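Local coordinates for protein putative dienelactone hydrolase (Klebsiella pneumoniae subsp. pneumoniae MGH 78578, PDB 3F67) that probably acts as an ester-cleaving hydrolase of the dienelactone hydrolase family, with an alpha/beta-hydrolase fold, at residues 130-133 against 134-137; 104-107 against 108-112. All blocks are in the same frame, centred on the assembly; numbering follows the deposited sequence. Where two conformers were deposited one is given.

Overall arrangement
Both contacts are local ones in which the last turn of a helix meets the loop that follows it, and contact 2 comes first along the chain. Contact 2 (104-107 against 108-112) ends helix 93-108 and leads into strand 112-113; contact 1 (130-133 against 134-137) ends helix 124-133 and leads toward strand 141-145. Their centres lie about 18 Å apart, with nearest atoms about 4 Å apart and no touch. The two helices are neighbours in the alpha/beta-hydrolase fold, linked by D101 of helix 93-108, which hydrogen-bonds to Y132 and H135 of contact 1 from the same helix that carries contact 2. Helix 124-133 begins beside a GxCxG pattern consistent with a nucleophile elbow; contact 1 lies at its other end.

Contact 1 of 2, residues 130-133 against 134-137; sequences WLYA and AHNP
Y132 O receives two backbone N-H groups where the helix gives way to the loop: H135 N at 2.9 Å and N136 N at 3.0 Å. The N136 donor lies almost in line with the carbonyl, whereas that of H135 sits above the carbonyl plane; one oxygen accepts an i+4 and an i+3 bond, the mix of alpha and 3-10 bonding common where a helix runs out. A134 N makes only weak bonds, to W130 O and L131 O.

With CG anti to the backbone N (chi1 -162°), the Y132 ring runs back toward the loop, where H135 CD2 comes within 3.6 Å of Y132 CE1. The two rings meet obliquely, their planes 34° apart. N136 runs alongside the tyrosine, its CB 3.6 Å from Y132 CZ and its amide plane perpendicular to the ring. N136 ND2 donates to Y132 OH at 2.9 Å, while N136 OD1 accepts from Q138 N.

D101 of helix 93-108 hydrogen-bonds through OD1 to Y132 OH, a second partner besides N136 ND2, and through OD2 to H135 NE2; L97 and L100 pack on the tyrosine. A134 touches I164 of helix 161-164, and W130 reaches helix 185-197 through M191 and L195.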
loop_
_atom_site.group_PDB
_atom_site.type_symbol
_atom_site.label_atom_id
_atom_site.label_comp_id
_atom_site.label_asym_id
_atom_site.label_seq_id
_atom_site.Cartn_x
_atom_site.Cartn_y
_atom_site.Cartn_z
ATOM N N TRP A 130 1.993 -1.132 6.497
ATOM C CA TRP A 130 2.689 -1.235 7.777
ATOM C C TRP A 130 3.177 -2.650 8.036
ATOM O O TRP A 130 4.321 -2.860 8.465
ATOM C CB TRP A 130 1.735 -0.847 8.925
ATOM C CG TRP A 130 1.437 0.631 9.054
ATOM C CD1 TRP A 130 0.265 1.286 8.704
ATOM C CD2 TRP A 130 2.294 1.627 9.642
ATOM N NE1 TRP A 130 0.358 2.636 9.042
ATOM C CE2 TRP A 130 1.593 2.862 9.607
ATOM C CE3 TRP A 130 3.610 1.593 10.176
ATOM C CZ2 TRP A 130 2.143 4.055 10.092
ATOM C CZ3 TRP A 130 4.169 2.788 10.672
ATOM C CH2 TRP A 130 3.430 4.008 10.629
ATOM N N LEU A 131 2.285 -3.617 7.846
ATOM C CA LEU A 131 2.666 -5.014 8.089
ATOM C C LEU A 131 3.874 -5.431 7.241
ATOM O O LEU A 131 4.770 -6.165 7.725
ATOM C CB LEU A 131 1.501 -5.975 7.840
ATOM C CG LEU A 131 0.230 -5.773 8.695
ATOM C CD1 LEU A 131 -0.801 -6.908 8.432
ATOM C CD2 LEU A 131 0.497 -5.594 10.145
ATOM N N TYR A 132 3.854 -5.056 5.949
ATOM C CA TYR A 132 4.929 -5.463 5.040
ATOM C C TYR A 132 6.272 -4.851 5.455
ATOM O O TYR A 132 7.345 -5.505 5.327
ATOM C CB TYR A 132 4.598 -5.064 3.573
ATOM C CG TYR A 132 5.460 -5.840 2.606
ATOM C CD1 TYR A 132 5.349 -7.226 2.509
ATOM C CD2 TYR A 132 6.420 -5.181 1.846
ATOM C CE1 TYR A 132 6.169 -7.952 1.669
ATOM C CE2 TYR A 132 7.262 -5.902 0.967
ATOM C CZ TYR A 132 7.112 -7.277 0.888
ATOM O OH TYR A 132 7.921 -8.011 0.053
ATOM N N ALA A 133 6.228 -3.625 5.993
ATOM C CA ALA A 133 7.440 -2.993 6.490
ATOM C C ALA A 133 8.070 -3.742 7.682
ATOM O O ALA A 133 9.275 -3.634 7.889
ATOM C CB ALA A 133 7.194 -1.478 6.850
ATOM N N ALA A 134 7.281 -4.541 8.409
ATOM C CA ALA A 134 7.830 -5.404 9.467
ATOM C C ALA A 134 8.085 -6.829 8.965
ATOM O O ALA A 134 8.484 -7.716 9.738
ATOM C CB ALA A 134 6.872 -5.455 10.649
ATOM N N HIS A 135 7.825 -7.074 7.690
ATOM C CA HIS A 135 7.957 -8.437 7.151
ATOM C C HIS A 135 9.209 -8.636 6.293
ATOM O O HIS A 135 9.912 -9.644 6.426
ATOM C CB HIS A 135 6.691 -8.769 6.356
ATOM C CG HIS A 135 6.775 -10.044 5.569
ATOM N ND1 HIS A 135 6.517 -11.284 6.124
ATOM C CD2 HIS A 135 7.076 -10.265 4.265
ATOM C CE1 HIS A 135 6.663 -12.218 5.193
ATOM N NE2 HIS A 135 6.980 -11.623 4.052
ATOM N N ASN A 136 9.457 -7.695 5.382
ATOM C CA ASN A 136 10.529 -7.850 4.373
ATOM C C ASN A 136 11.725 -7.001 4.765
ATOM O O ASN A 136 11.681 -5.785 4.638
ATOM C CB ASN A 136 10.033 -7.485 2.931
ATOM C CG ASN A 136 11.114 -7.727 1.871
ATOM O OD1 ASN A 136 12.271 -7.969 2.229
ATOM N ND2 ASN A 136 10.734 -7.714 0.567
ATOM N N PRO A 137 12.821 -7.640 5.213
ATOM C CA PRO A 137 13.962 -6.840 5.689
ATOM C C PRO A 137 14.671 -6.056 4.560
ATOM O O PRO A 137 15.450 -5.141 4.853
ATOM C CB PRO A 137 14.916 -7.885 6.285
ATOM C CG PRO A 137 14.556 -9.140 5.681
ATOM C CD PRO A 137 13.085 -9.085 5.300
#

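Contact 2 of 2, residues 104-107 against 108-112; sequences ASWA and ARHGG. With ACY (acetic acid), chain E.
W106 and H110 are brought face to face by different first torsions: in W106 CG lies anti to the backbone N (chi1 173°), in H110 anti to the carbonyl carbon (chi1 -59°). The imidazole forms an offset stack on the five-membered ring of the indole, with centroids 3.6 Å apart and planes inclined by 10°. H110 CB continues the cover on the same face as a CH-pi contact, 3.7 Å from the centroid of the W106 six-membered ring.

R109 bends back along the helix, where S105 O lies over one face of the guanidinium. An acetic acid molecule, probably from the crystallisation liquor, accepts at the guanidinium edge from both terminal nitrogens: R109 NH2 donates to ACY OXT at 3.0 Å and R109 NH1 to ACY O at 3.3 Å.

At the C-terminal end of the helix, A107 O accepts H110 N at 3.0 Å and G112 N at 2.8 Å, from opposite faces of its plane. The bond from G112 (i to i+5), with G111 at positive phi turning the chain, resembles the 6→1 bond of a Schellman-type helix C-terminus.

The indole also packs on T9, I11 and P12 of strand 4-13 and, with A107, on I63 of strand 61-65. H110 O binds R24 of strand 16-25, and the backbone of G111 bonds to L32 of strand 32-38, tying the helix end to the sheet.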
loop_
_atom_site.group_PDB
_atom_site.type_symbol
_atom_site.label_atom_id
_atom_site.label_comp_id
_atom_site.label_asym_id
_atom_site.label_seq_id
_atom_site.Cartn_x
_atom_site.Cartn_y
_atom_site.Cartn_z
ATOM N N ALA A 104 7.904 -8.601 -5.532
ATOM C CA ALA A 104 9.262 -8.046 -5.440
ATOM C C ALA A 104 10.214 -8.961 -6.238
ATOM O O ALA A 104 11.118 -8.476 -6.960
ATOM C CB ALA A 104 9.702 -7.942 -3.946
ATOM N N SER A 105 10.014 -10.271 -6.120
ATOM C CA SER A 105 10.869 -11.250 -6.823
ATOM C C SER A 105 10.730 -11.110 -8.331
ATOM O O SER A 105 11.723 -11.108 -9.077
ATOM C CB SER A 105 10.545 -12.678 -6.380
ATOM O OG SER A 105 11.014 -12.892 -5.061
ATOM N N TRP A 106 9.487 -10.980 -8.781
ATOM C CA TRP A 106 9.202 -10.836 -10.226
ATOM C C TRP A 106 9.811 -9.514 -10.691
ATOM O O TRP A 106 10.423 -9.460 -11.736
ATOM C CB TRP A 106 7.689 -10.861 -10.480
ATOM C CG TRP A 106 7.272 -10.555 -11.932
ATOM C CD1 TRP A 106 7.077 -11.462 -12.946
ATOM C CD2 TRP A 106 6.998 -9.267 -12.490
ATOM N NE1 TRP A 106 6.701 -10.804 -14.117
ATOM C CE2 TRP A 106 6.643 -9.463 -13.854
ATOM C CE3 TRP A 106 7.010 -7.954 -11.967
ATOM C CZ2 TRP A 106 6.310 -8.412 -14.697
ATOM C CZ3 TRP A 106 6.698 -6.896 -12.830
ATOM C CH2 TRP A 106 6.331 -7.148 -14.179
ATOM N N ALA A 107 9.656 -8.464 -9.891
ATOM C CA ALA A 107 10.099 -7.125 -10.311
ATOM C C ALA A 107 11.597 -7.096 -10.600
ATOM O O ALA A 107 12.043 -6.472 -11.570
ATOM C CB ALA A 107 9.711 -6.077 -9.233
ATOM N N ALA A 108 12.389 -7.790 -9.786
ATOM C CA ALA A 108 13.846 -7.795 -9.969
ATOM C C ALA A 108 14.316 -8.466 -11.274
ATOM O O ALA A 108 15.425 -8.228 -11.699
ATOM C CB ALA A 108 14.528 -8.466 -8.750
ATOM N N ARG A 109 13.450 -9.305 -11.897
ATOM C CA ARG A 109 13.761 -9.948 -13.181
ATOM C C ARG A 109 13.034 -9.282 -14.350
ATOM O O ARG A 109 13.166 -9.734 -15.474
ATOM C CB ARG A 109 13.406 -11.443 -13.136
ATOM C CG ARG A 109 14.541 -12.306 -12.492
ATOM C CD ARG A 109 14.339 -13.820 -12.605
ATOM N NE ARG A 109 13.190 -14.171 -11.771
ATOM C CZ ARG A 109 13.294 -14.518 -10.493
ATOM N NH1 ARG A 109 12.209 -14.815 -9.798
ATOM N NH2 ARG A 109 14.488 -14.608 -9.915
ATOM N N HIS A 110 12.258 -8.224 -14.055
ATOM C CA HIS A 110 11.447 -7.535 -15.090
ATOM C C HIS A 110 11.575 -6.015 -15.090
ATOM O O HIS A 110 10.626 -5.288 -15.482
ATOM C CB HIS A 110 9.974 -7.969 -15.001
ATOM C CG HIS A 110 9.804 -9.454 -15.181
ATOM N ND1 HIS A 110 9.532 -10.050 -16.399
ATOM C CD2 HIS A 110 9.922 -10.458 -14.282
ATOM C CE1 HIS A 110 9.463 -11.361 -16.232
ATOM N NE2 HIS A 110 9.713 -11.633 -14.964
ATOM N N GLY A 111 12.767 -5.550 -14.732
ATOM C CA GLY A 111 13.129 -4.169 -14.947
ATOM C C GLY A 111 13.379 -3.398 -13.691
ATOM O O GLY A 111 13.766 -2.212 -13.764
ATOM N N GLY A 112 13.154 -4.051 -12.548
ATOM C CA GLY A 112 13.359 -3.373 -11.267
ATOM C C GLY A 112 14.692 -3.740 -10.662
ATOM O O GLY A 112 15.314 -4.748 -11.028
HETATM C C ACY E . 13.459 -15.166 -6.251
HETATM O O ACY E . 12.708 -16.039 -6.795
HETATM O OXT ACY E . 14.229 -14.441 -6.889
HETATM C CH3 ACY E . 13.417 -14.951 -4.765
#